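PDB 5Y1A: 35 kDa hemin binding protein from Porphyromonas gingivalis, which probably binds hemin and is a thioredoxin-domain cargo of the type IX secretion system, exported as a probable virulence factor. Local coordinates for residues F74-H79 against T181-K186; V251-S256 against S262-G267; V308-A311 against L315-N318; V327-A332 against M336-V341. One frame throughout, in Å; residues are numbered along the deposited sequence. Where two conformers were deposited one is given.

Interaction 1. Residues F74-H79 against T181-K186; sequences FQTFVH and TAYVLK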
loop_
_atom_site.group_PDB
_atom_site.type_symbol
_atom_site.label_atom_id
_atom_site.label_comp_id
_atom_site.label_asym_id
_atom_site.label_seq_id
_atom_site.Cartn_x
_atom_site.Cartn_y
_atom_site.Cartn_z
ATOM N N PHE A 74 4.015 4.808 -10.861
ATOM C CA PHE A 74 3.284 4.216 -9.738
ATOM C C PHE A 74 2.295 5.255 -9.227
ATOM O O PHE A 74 2.706 6.198 -8.555
ATOM C CB PHE A 74 4.242 3.825 -8.601
ATOM C CG PHE A 74 5.370 2.911 -9.026
ATOM C CD1 PHE A 74 5.158 1.874 -9.950
ATOM C CD2 PHE A 74 6.648 3.080 -8.496
ATOM C CE1 PHE A 74 6.233 1.049 -10.345
ATOM C CE2 PHE A 74 7.706 2.247 -8.866
ATOM C CZ PHE A 74 7.485 1.219 -9.781
ATOM N N GLN A 75 1.012 5.087 -9.551
ATOM C CA GLN A 75 -0.024 6.012 -9.092
ATOM C C GLN A 75 -0.443 5.740 -7.651
ATOM O O GLN A 75 -0.416 4.599 -7.171
ATOM C CB GLN A 75 -1.292 5.891 -9.946
ATOM C CG GLN A 75 -1.146 6.084 -11.431
ATOM C CD GLN A 75 -2.473 5.765 -12.129
ATOM O OE1 GLN A 75 -3.434 6.516 -12.004
ATOM N NE2 GLN A 75 -2.525 4.642 -12.836
ATOM N N THR A 76 -0.804 6.809 -6.946
ATOM C CA THR A 76 -1.437 6.685 -5.635
ATOM C C THR A 76 -2.557 7.720 -5.533
ATOM O O THR A 76 -2.416 8.817 -6.072
ATOM C CB THR A 76 -0.452 6.913 -4.481
ATOM O OG1 THR A 76 -0.010 8.272 -4.496
ATOM C CG2 THR A 76 0.750 5.998 -4.575
ATOM N N PHE A 77 -3.677 7.341 -4.908
ATOM C CA PHE A 77 -4.810 8.248 -4.705
ATOM C C PHE A 77 -4.971 8.428 -3.210
ATOM O O PHE A 77 -5.102 7.442 -2.475
ATOM C CB PHE A 77 -6.095 7.695 -5.325
ATOM C CG PHE A 77 -6.094 7.751 -6.831
ATOM C CD1 PHE A 77 -6.833 8.733 -7.505
ATOM C CD2 PHE A 77 -5.332 6.836 -7.575
ATOM C CE1 PHE A 77 -6.800 8.830 -8.917
ATOM C CE2 PHE A 77 -5.306 6.901 -8.980
ATOM C CZ PHE A 77 -6.037 7.899 -9.660
ATOM N N VAL A 78 -4.983 9.691 -2.777
ATOM C CA VAL A 78 -5.025 10.053 -1.360
ATOM C C VAL A 78 -6.359 10.743 -1.130
ATOM O O VAL A 78 -6.645 11.775 -1.746
ATOM C CB VAL A 78 -3.890 11.041 -1.002
ATOM C CG1 VAL A 78 -4.006 11.466 0.460
ATOM C CG2 VAL A 78 -2.491 10.418 -1.267
ATOM N N HIS A 79 -7.185 10.153 -0.273
ATOM C CA HIS A 79 -8.535 10.662 -0.036
ATOM C C HIS A 79 -8.586 11.656 1.110
ATOM O O HIS A 79 -7.836 11.517 2.068
ATOM C CB HIS A 79 -9.463 9.494 0.254
ATOM C CG HIS A 79 -9.946 8.801 -0.982
ATOM N ND1 HIS A 79 -11.229 8.940 -1.455
ATOM C CD2 HIS A 79 -9.296 8.017 -1.876
ATOM C CE1 HIS A 79 -11.361 8.251 -2.575
ATOM N NE2 HIS A 79 -10.202 7.689 -2.859
ATOM N N THR A 181 9.126 6.429 2.641
ATOM C CA THR A 181 7.692 6.280 2.885
ATOM C C THR A 181 7.209 5.042 2.140
ATOM O O THR A 181 7.619 4.792 1.001
ATOM C CB THR A 181 6.919 7.555 2.455
ATOM O OG1 THR A 181 7.293 8.634 3.324
ATOM C CG2 THR A 181 5.414 7.359 2.558
ATOM N N ALA A 182 6.337 4.266 2.777
ATOM C CA ALA A 182 5.720 3.133 2.082
ATOM C C ALA A 182 4.205 3.168 2.297
ATOM O O ALA A 182 3.706 3.434 3.425
ATOM C CB ALA A 182 6.315 1.803 2.557
ATOM N N TYR A 183 3.490 2.876 1.218
ATOM C CA TYR A 183 2.039 2.799 1.214
ATOM C C TYR A 183 1.579 1.374 0.908
ATOM O O TYR A 183 2.204 0.657 0.105
ATOM C CB TYR A 183 1.423 3.696 0.111
ATOM C CG TYR A 183 1.706 5.175 0.184
ATOM C CD1 TYR A 183 1.944 5.823 1.410
ATOM C CD2 TYR A 183 1.661 5.954 -0.984
ATOM C CE1 TYR A 183 2.164 7.230 1.440
ATOM C CE2 TYR A 183 1.878 7.324 -0.962
ATOM C CZ TYR A 183 2.137 7.962 0.248
ATOM O OH TYR A 183 2.361 9.331 0.259
ATOM N N VAL A 184 0.482 0.974 1.558
ATOM C CA VAL A 184 -0.304 -0.159 1.066
ATOM C C VAL A 184 -1.443 0.425 0.205
ATOM O O VAL A 184 -2.225 1.256 0.678
ATOM C CB VAL A 184 -0.874 -1.029 2.202
ATOM C CG1 VAL A 184 -1.570 -2.278 1.576
ATOM C CG2 VAL A 184 0.268 -1.484 3.165
ATOM N N LEU A 185 -1.508 -0.025 -1.048
ATOM C CA LEU A 185 -2.415 0.496 -2.078
ATOM C C LEU A 185 -3.441 -0.573 -2.387
ATOM O O LEU A 185 -3.078 -1.722 -2.535
ATOM C CB LEU A 185 -1.630 0.857 -3.360
ATOM C CG LEU A 185 -0.515 1.891 -3.127
ATOM C CD1 LEU A 185 0.300 2.097 -4.415
ATOM C CD2 LEU A 185 -1.123 3.210 -2.650
ATOM N N LYS A 186 -4.710 -0.188 -2.468
ATOM C CA LYS A 186 -5.810 -1.129 -2.736
ATOM C C LYS A 186 -6.398 -0.845 -4.116
ATOM O O LYS A 186 -6.787 0.296 -4.403
ATOM C CB LYS A 186 -6.890 -0.996 -1.663
ATOM C CG LYS A 186 -8.055 -2.000 -1.786
ATOM C CD LYS A 186 -7.592 -3.424 -1.483
ATOM C CE LYS A 186 -8.697 -4.467 -1.697
ATOM N NZ LYS A 186 -8.890 -4.813 -3.128
#
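Tyr183 is the first residue of strand 181-186 to reach across, and it meets Thr76 with the edge of its ring. Its CG lies beside the backbone N and anti to the carbonyl carbon (chi1 -60°), which carries the ring toward strand 74-79 with one ortho-meta edge leading. Tyr183 CD2 sits 3.7 Å from Thr76 CG2, and the methyl lies near the ring plane rather than over a face. The two side chains approach at about a right angle. The polar ends look elsewhere: Tyr183 OH is hydrogen-bonded to Glu41 OE2 and Thr76 OG1 to the carbonyl oxygen of Leu40, so the closest meeting of the two is methyl against ring carbon.

Two residues further on, Leu185 again points toward the other strand and closes on the same threonine methyl. Its CD2 and CD1 both come to 3.9 Å from Thr76 CG2, and CD1 also lies 3.8 Å from the backbone O of Gln75. The one methyl thus meets both an aromatic edge and the forked end of a leucine, with Val208 of strand 207-220 touching all three side chains.

No hydrogen bond joins the segments, whose axes stay 8.3 Å apart and run at 88° to each other. Such a distance and angle belong to face-to-face packing of two separate sheets and not to pairing within one. Here the parallel-paired strand 73-79 of the thioredoxin-like sheet meets the antiparallel sheet containing strand 179-186, an orthogonal beta-sheet packing consistent with a thioredoxin domain resting on a beta-sandwich.

Interaction 2. Residues V251-S256 against S262-G267; sequences VHHPMS and SIINAG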
loop_
_atom_site.group_PDB
_atom_site.type_symbol
_atom_site.label_atom_id
_atom_site.label_comp_id
_atom_site.label_asym_id
_atom_site.label_seq_id
_atom_site.Cartn_x
_atom_site.Cartn_y
_atom_site.Cartn_z
ATOM N N VAL A 251 12.038 6.608 -1.720
ATOM C CA VAL A 251 13.061 7.431 -1.059
ATOM C C VAL A 251 12.842 8.893 -1.467
ATOM O O VAL A 251 12.634 9.210 -2.653
ATOM C CB VAL A 251 14.481 6.971 -1.483
ATOM C CG1 VAL A 251 15.544 7.798 -0.781
ATOM C CG2 VAL A 251 14.691 5.458 -1.179
ATOM N N HIS A 252 12.856 9.796 -0.489
ATOM C CA HIS A 252 12.515 11.179 -0.775
ATOM C C HIS A 252 13.208 12.130 0.173
ATOM O O HIS A 252 13.623 11.739 1.274
ATOM C CB HIS A 252 10.980 11.368 -0.714
ATOM C CG HIS A 252 10.351 11.007 0.611
ATOM N ND1 HIS A 252 10.135 11.936 1.606
ATOM C CD2 HIS A 252 9.834 9.839 1.071
ATOM C CE1 HIS A 252 9.530 11.355 2.633
ATOM N NE2 HIS A 252 9.344 10.076 2.335
ATOM N N HIS A 253 13.327 13.384 -0.263
ATOM C CA HIS A 253 13.769 14.463 0.597
ATOM C C HIS A 253 12.676 14.806 1.621
ATOM O O HIS A 253 11.500 14.511 1.414
ATOM C CB HIS A 253 14.150 15.677 -0.258
ATOM C CG HIS A 253 15.346 15.428 -1.144
ATOM N ND1 HIS A 253 16.633 15.380 -0.656
ATOM C CD2 HIS A 253 15.437 15.195 -2.475
ATOM C CE1 HIS A 253 17.472 15.142 -1.654
ATOM N NE2 HIS A 253 16.771 15.015 -2.768
ATOM N N PRO A 254 13.068 15.409 2.745
ATOM C CA PRO A 254 12.080 15.723 3.785
ATOM C C PRO A 254 10.955 16.626 3.280
ATOM O O PRO A 254 11.215 17.578 2.542
ATOM C CB PRO A 254 12.924 16.442 4.859
ATOM C CG PRO A 254 14.340 15.937 4.627
ATOM C CD PRO A 254 14.442 15.781 3.133
ATOM N N MET A 255 9.725 16.316 3.666
ATOM C CA MET A 255 8.583 17.167 3.356
ATOM C C MET A 255 8.772 18.611 3.823
ATOM O O MET A 255 8.285 19.535 3.213
ATOM C CB MET A 255 7.285 16.567 3.914
ATOM C CG MET A 255 7.034 15.149 3.444
ATOM S SD MET A 255 5.382 14.515 3.918
ATOM C CE MET A 255 4.504 15.847 3.339
ATOM N N SER A 256 9.500 18.768 4.919
ATOM C CA SER A 256 9.772 20.081 5.524
ATOM C C SER A 256 10.767 20.970 4.757
ATOM O O SER A 256 10.944 22.156 5.118
ATOM C CB SER A 256 10.290 19.886 6.954
ATOM O OG SER A 256 11.482 19.096 6.929
ATOM N N SER A 262 11.364 16.543 -2.975
ATOM C CA SER A 262 10.998 15.620 -4.073
ATOM C C SER A 262 11.212 14.150 -3.719
ATOM O O SER A 262 12.031 13.805 -2.843
ATOM C CB SER A 262 11.755 15.970 -5.377
ATOM O OG SER A 262 13.157 15.759 -5.222
ATOM N N ILE A 263 10.466 13.302 -4.409
ATOM C CA ILE A 263 10.662 11.861 -4.356
ATOM C C ILE A 263 11.794 11.534 -5.331
ATOM O O ILE A 263 11.763 11.939 -6.507
ATOM C CB ILE A 263 9.360 11.117 -4.715
ATOM C CG1 ILE A 263 8.221 11.571 -3.768
ATOM C CG2 ILE A 263 9.608 9.604 -4.672
ATOM C CD1 ILE A 263 6.849 10.874 -4.015
ATOM N N ILE A 264 12.788 10.816 -4.815
ATOM C CA ILE A 264 14.012 10.561 -5.531
ATOM C C ILE A 264 13.846 9.290 -6.400
ATOM O O ILE A 264 14.183 9.299 -7.603
ATOM C CB ILE A 264 15.177 10.429 -4.545
ATOM C CG1 ILE A 264 15.392 11.757 -3.803
ATOM C CG2 ILE A 264 16.481 10.029 -5.283
ATOM C CD1 ILE A 264 16.133 11.593 -2.439
ATOM N N ASN A 265 13.394 8.196 -5.784
ATOM C CA ASN A 265 13.020 7.017 -6.563
ATOM C C ASN A 265 12.052 6.144 -5.784
ATOM O O ASN A 265 11.792 6.387 -4.601
ATOM C CB ASN A 265 14.251 6.207 -6.972
ATOM C CG ASN A 265 14.093 5.547 -8.340
ATOM O OD1 ASN A 265 12.992 5.485 -8.921
ATOM N ND2 ASN A 265 15.197 5.048 -8.861
ATOM N N ALA A 266 11.500 5.139 -6.456
ATOM C CA ALA A 266 10.428 4.331 -5.860
ATOM C C ALA A 266 10.535 2.896 -6.363
ATOM O O ALA A 266 11.136 2.642 -7.412
ATOM C CB ALA A 266 9.108 4.884 -6.284
ATOM N N GLY A 267 9.907 1.985 -5.630
ATOM C CA GLY A 267 9.759 0.594 -6.053
ATOM C C GLY A 267 8.362 0.134 -5.634
ATOM O O GLY A 267 7.768 0.678 -4.700
#
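Val251 O receives two amide donors from the opposite strand, a strong one from Ile264 N at 2.7 Å and a weak one from Asn265 N at 3.4 Å. Val251 N in turn donates a hydrogen bond to Asn265 O (2.9 Å), and one residue pair beyond the irregularity His253 N bonds Ser262 O, also at 2.9 Å. Because Ile264 and Asn265 together face the single residue Val251, this is a classic beta bulge in the antiparallel hairpin of strands 245-252 and 263-270. At the bulge Ile264 points toward the other strand, and its CD1 lies over one face of the His253 imidazole, 3.7 Å from the ring centroid, in a CH-pi contact offset toward the ring rim. Ser262 OG stands at the edge of that same ring, but its hydrogen bond goes to Asn260 OD1.

His252 has both ring nitrogens engaged. ND1 donates within its own segment to His253 O (2.9 Å); it stands above the carbonyl plane of His253, while the accepting oxygen lies close to the imidazole plane of His252. NE2 is paired with Thr181 OG1. The buried amide of Asn265 is likewise provided for: OD1 accepts from Asn37 N, and ND2 is hydrogen-bonded to the carbonyl oxygens of Ala145 and Lys35.

Interaction 3. Residues V308-A311 against L315-N318; sequences VFNA and LVKN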
loop_
_atom_site.group_PDB
_atom_site.type_symbol
_atom_site.label_atom_id
_atom_site.label_comp_id
_atom_site.label_asym_id
_atom_site.label_seq_id
_atom_site.Cartn_x
_atom_site.Cartn_y
_atom_site.Cartn_z
ATOM N N VAL A 308 -15.479 -21.851 12.089
ATOM C CA VAL A 308 -14.369 -21.996 11.143
ATOM C C VAL A 308 -14.409 -20.835 10.154
ATOM O O VAL A 308 -15.455 -20.543 9.562
ATOM C CB VAL A 308 -14.412 -23.357 10.374
ATOM C CG1 VAL A 308 -13.263 -23.456 9.372
ATOM C CG2 VAL A 308 -14.365 -24.547 11.343
ATOM N N PHE A 309 -13.268 -20.177 9.984
ATOM C CA PHE A 309 -13.137 -19.098 9.021
ATOM C C PHE A 309 -12.112 -19.504 7.986
ATOM O O PHE A 309 -11.104 -20.137 8.315
ATOM C CB PHE A 309 -12.649 -17.820 9.729
ATOM C CG PHE A 309 -13.612 -17.319 10.760
ATOM C CD1 PHE A 309 -14.582 -16.379 10.424
ATOM C CD2 PHE A 309 -13.584 -17.833 12.056
ATOM C CE1 PHE A 309 -15.512 -15.933 11.375
ATOM C CE2 PHE A 309 -14.514 -17.400 13.001
ATOM C CZ PHE A 309 -15.468 -16.444 12.652
ATOM N N ASN A 310 -12.337 -19.123 6.738
ATOM C CA ASN A 310 -11.340 -19.401 5.715
ATOM C C ASN A 310 -10.241 -18.340 5.766
ATOM O O ASN A 310 -10.241 -17.464 6.671
ATOM C CB ASN A 310 -11.980 -19.512 4.308
ATOM C CG ASN A 310 -12.692 -18.235 3.878
ATOM O OD1 ASN A 310 -12.395 -17.139 4.366
ATOM N ND2 ASN A 310 -13.665 -18.381 2.962
ATOM N N ALA A 311 -9.323 -18.384 4.799
ATOM C CA ALA A 311 -8.147 -17.493 4.827
ATOM C C ALA A 311 -8.471 -16.029 4.521
ATOM O O ALA A 311 -7.645 -15.146 4.764
ATOM C CB ALA A 311 -7.084 -18.004 3.902
ATOM N N LEU A 315 -16.750 -16.633 7.596
ATOM C CA LEU A 315 -17.286 -17.768 8.302
ATOM C C LEU A 315 -17.716 -18.807 7.255
ATOM O O LEU A 315 -18.430 -18.474 6.290
ATOM C CB LEU A 315 -18.482 -17.339 9.161
ATOM C CG LEU A 315 -19.132 -18.457 9.952
ATOM C CD1 LEU A 315 -18.200 -18.920 11.053
ATOM C CD2 LEU A 315 -20.481 -17.998 10.524
ATOM N N VAL A 316 -17.255 -20.046 7.429
ATOM C CA VAL A 316 -17.566 -21.101 6.473
ATOM C C VAL A 316 -18.066 -22.352 7.127
ATOM O O VAL A 316 -17.792 -22.620 8.295
ATOM C CB VAL A 316 -16.371 -21.483 5.523
ATOM C CG1 VAL A 316 -15.884 -20.261 4.754
ATOM C CG2 VAL A 316 -15.234 -22.215 6.300
ATOM N N LYS A 317 -18.829 -23.123 6.364
ATOM C CA LYS A 317 -19.297 -24.412 6.827
ATOM C C LYS A 317 -18.131 -25.376 7.012
ATOM O O LYS A 317 -17.257 -25.485 6.153
ATOM C CB LYS A 317 -20.322 -24.981 5.849
ATOM C CG LYS A 317 -21.174 -26.055 6.463
ATOM C CD LYS A 317 -21.917 -26.813 5.403
ATOM C CE LYS A 317 -22.697 -27.945 6.017
ATOM N NZ LYS A 317 -23.334 -28.767 4.962
ATOM N N ASN A 318 -18.128 -26.064 8.150
ATOM C CA ASN A 318 -17.078 -27.011 8.505
ATOM C C ASN A 318 -17.277 -28.386 7.856
ATOM O O ASN A 318 -17.549 -29.376 8.541
ATOM C CB ASN A 318 -16.979 -27.116 10.036
ATOM C CG ASN A 318 -15.819 -27.969 10.493
ATOM O OD1 ASN A 318 -14.840 -28.169 9.761
ATOM N ND2 ASN A 318 -15.923 -28.490 11.712
HETATM O O HOH W 1 -18.091 -22.639 11.029
#
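Leu315 lays its CD1 methyl over one face of the Phe309 ring, 4.2 Å from the centroid and offset toward the rim, a CH-pi contact. With CG anti to the backbone N (chi1 180°), the leucine slants across the ring, and its CB lies 4.0 Å from Phe309 CE1.

Behind this pair, on the face bearing the two valines, the side chains meet at a slant: Val308 CG1 touches Val316 CG2 at 3.9 Å. Each valine uses its second methyl on an asparagine approached at about a right angle. Val316 CG1 reaches Asn310 ND2 at 3.4 Å, and Val308 CG2 packs against Asn318 CG at 3.8 Å. The amides have their polar partners beyond the contact, Asn310 OD1 with Gln314 N and Asn318 OD1 with Ile297 N.

One nearly straight backbone bond holds the hairpin here, Val316 N to Val308 O (2.8 Å, 172° at the hydrogen). The return link is made by water, which accepts from Val308 N and donates to Val316 O. With one direct bond and a water bridge, side-chain packing probably contributes much of the hold on strand 315-316, an edge strand of its sheet.

Interaction 4. Residues V327-A332 against M336-V341; sequences VVRITA and MHFLKV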
loop_
_atom_site.group_PDB
_atom_site.type_symbol
_atom_site.label_atom_id
_atom_site.label_comp_id
_atom_site.label_asym_id
_atom_site.label_seq_id
_atom_site.Cartn_x
_atom_site.Cartn_y
_atom_site.Cartn_z
ATOM N N VAL A 327 -8.847 -20.499 10.081
ATOM C CA VAL A 327 -8.802 -20.084 11.485
ATOM C C VAL A 327 -10.016 -20.654 12.203
ATOM O O VAL A 327 -11.158 -20.429 11.787
ATOM C CB VAL A 327 -8.791 -18.542 11.612
ATOM C CG1 VAL A 327 -8.799 -18.112 13.090
ATOM C CG2 VAL A 327 -7.572 -17.972 10.916
ATOM N N VAL A 328 -9.774 -21.413 13.267
ATOM C CA VAL A 328 -10.869 -21.942 14.054
ATOM C C VAL A 328 -10.949 -21.107 15.314
ATOM O O VAL A 328 -9.972 -21.001 16.046
ATOM C CB VAL A 328 -10.657 -23.410 14.447
ATOM C CG1 VAL A 328 -11.895 -23.937 15.179
ATOM C CG2 VAL A 328 -10.343 -24.255 13.204
ATOM N N ARG A 329 -12.113 -20.515 15.548
ATOM C CA ARG A 329 -12.341 -19.752 16.764
ATOM C C ARG A 329 -13.140 -20.674 17.682
ATOM O O ARG A 329 -14.294 -21.002 17.384
ATOM C CB ARG A 329 -13.081 -18.460 16.432
ATOM C CG ARG A 329 -13.476 -17.591 17.620
ATOM C CD ARG A 329 -13.820 -16.176 17.155
ATOM N NE ARG A 329 -15.175 -16.057 16.606
ATOM C CZ ARG A 329 -15.632 -14.983 15.966
ATOM N NH1 ARG A 329 -14.840 -13.933 15.773
ATOM N NH2 ARG A 329 -16.874 -14.959 15.500
ATOM N N ILE A 330 -12.514 -21.124 18.771
ATOM C CA ILE A 330 -13.182 -22.014 19.728
ATOM C C ILE A 330 -13.282 -21.375 21.101
ATOM O O ILE A 330 -12.269 -21.006 21.695
ATOM C CB ILE A 330 -12.459 -23.370 19.928
ATOM C CG1 ILE A 330 -11.638 -23.773 18.710
ATOM C CG2 ILE A 330 -13.463 -24.454 20.312
ATOM C CD1 ILE A 330 -10.884 -25.058 18.912
ATOM N N THR A 331 -14.511 -21.265 21.601
ATOM C CA THR A 331 -14.770 -20.747 22.937
ATOM C C THR A 331 -14.886 -21.956 23.863
ATOM O O THR A 331 -15.747 -22.819 23.675
ATOM C CB THR A 331 -16.028 -19.878 22.981
ATOM O OG1 THR A 331 -15.920 -18.852 21.985
ATOM C CG2 THR A 331 -16.173 -19.205 24.351
ATOM N N ALA A 332 -13.980 -22.032 24.833
ATOM C CA ALA A 332 -13.917 -23.179 25.735
ATOM C C ALA A 332 -13.342 -22.706 27.056
ATOM O O ALA A 332 -12.351 -21.938 27.082
ATOM C CB ALA A 332 -13.041 -24.282 25.141
ATOM N N MET A 336 -11.899 -17.432 24.581
ATOM C CA MET A 336 -12.034 -17.534 23.125
ATOM C C MET A 336 -10.632 -17.716 22.525
ATOM O O MET A 336 -9.791 -16.808 22.601
ATOM C CB MET A 336 -12.758 -16.296 22.555
ATOM C CG MET A 336 -13.008 -16.307 21.037
ATOM S SD MET A 336 -13.829 -14.818 20.372
ATOM C CE MET A 336 -15.452 -14.948 21.133
ATOM N N HIS A 337 -10.405 -18.899 21.958
ATOM C CA HIS A 337 -9.112 -19.322 21.363
ATOM C C HIS A 337 -9.153 -19.213 19.840
ATOM O O HIS A 337 -10.219 -19.361 19.241
ATOM C CB HIS A 337 -8.843 -20.798 21.675
ATOM C CG HIS A 337 -8.894 -21.144 23.132
ATOM N ND1 HIS A 337 -7.796 -21.037 23.961
ATOM C CD2 HIS A 337 -9.898 -21.629 23.898
ATOM C CE1 HIS A 337 -8.123 -21.441 25.176
ATOM N NE2 HIS A 337 -9.396 -21.793 25.169
ATOM N N PHE A 338 -7.999 -18.960 19.220
ATOM C CA PHE A 338 -7.877 -18.905 17.761
ATOM C C PHE A 338 -6.782 -19.896 17.368
ATOM O O PHE A 338 -5.654 -19.785 17.845
ATOM C CB PHE A 338 -7.500 -17.492 17.291
ATOM C CG PHE A 338 -8.554 -16.449 17.585
ATOM C CD1 PHE A 338 -9.381 -15.972 16.575
ATOM C CD2 PHE A 338 -8.731 -15.959 18.882
ATOM C CE1 PHE A 338 -10.371 -15.014 16.840
ATOM C CE2 PHE A 338 -9.704 -15.011 19.165
ATOM C CZ PHE A 338 -10.526 -14.529 18.142
ATOM N N LEU A 339 -7.136 -20.884 16.546
ATOM C CA LEU A 339 -6.202 -21.912 16.097
ATOM C C LEU A 339 -6.095 -21.804 14.595
ATOM O O LEU A 339 -7.092 -21.598 13.923
ATOM C CB LEU A 339 -6.711 -23.306 16.443
ATOM C CG LEU A 339 -6.702 -23.887 17.848
ATOM C CD1 LEU A 339 -7.961 -24.700 17.986
ATOM C CD2 LEU A 339 -5.476 -24.778 18.064
ATOM N N LYS A 340 -4.876 -21.908 14.078
ATOM C CA LYS A 340 -4.650 -21.905 12.639
ATOM C C LYS A 340 -4.538 -23.374 12.217
ATOM O O LYS A 340 -3.668 -24.097 12.718
ATOM C CB LYS A 340 -3.369 -21.127 12.316
ATOM C CG LYS A 340 -3.102 -20.894 10.836
ATOM C CD LYS A 340 -1.692 -20.296 10.575
ATOM C CE LYS A 340 -1.539 -18.836 11.040
ATOM N NZ LYS A 340 -0.419 -18.151 10.265
ATOM N N VAL A 341 -5.439 -23.832 11.347
ATOM C CA VAL A 341 -5.405 -25.213 10.857
ATOM C C VAL A 341 -5.061 -25.237 9.363
ATOM O O VAL A 341 -5.660 -24.506 8.576
ATOM C CB VAL A 341 -6.766 -25.922 11.103
ATOM C CG1 VAL A 341 -6.787 -27.285 10.422
ATOM C CG2 VAL A 341 -7.014 -26.056 12.620
#
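Val328 and Val341 make the apolar centre, with Val328 CG2 against Val341 CG2 at 3.8 Å; Leu339 lies on the same face, directly across from Val328. Ile297 of strand 296-298 covers both valines there.

On the opposite face Phe338 is the hub. Val327 CG1 meets the edge of its ring at CD1, 4.1 Å away, whereas the methylenes of Arg329 run alongside: CG lies over a ring face and CD is 3.7 Å from Phe338 CE1. The guanidinium plane stands 85° from the ring plane, so the aromatic contact is with the aliphatic part of the arginine, not with a stacked cation. Extended through its first two torsions (chi1 176°, chi2 163°), Arg329 brings CD to 3.5 Å from Met336 SD; the bend comes only beyond CD, where NE turns off.

Four backbone hydrogen bonds join the strands, two between Val328 and Leu339 and two between Ile330 and His337. Toward the turn, the His337 ring directs its edge at Ile330 O, CD2 being 3.3 Å away. The charged ends find partners outside the hairpin: Lys340 pairs with Asp159, and Arg329 forms a long, weak ion pair with Glu307. Cohesion of this antiparallel hairpin therefore seems to come mostly from regular backbone bonding and carbon contacts, with the charged groups turned to partners beyond the hairpin.

In the fold
From the N terminus, interaction 1 comes first and spans the greatest separation, about a hundred residues of helix and strand, joining the thioredoxin-like sheet to the antiparallel sheet of the sandwich. Interaction 2 opens after it has closed and ties off a short hairpin loop in that same sheet; the two touch where Thr181 OG1 meets His252 NE2 and where the Phe74 ring packs on Gly267. Interactions 3 and 4 are successive hairpins of the C-terminal sheet, joined through Phe309 N and Val327 O. All four lie in series, none nested or crossed. Interactions 2 and 3 sit on opposite sides of the chain's centre, their centres about 43 Å apart.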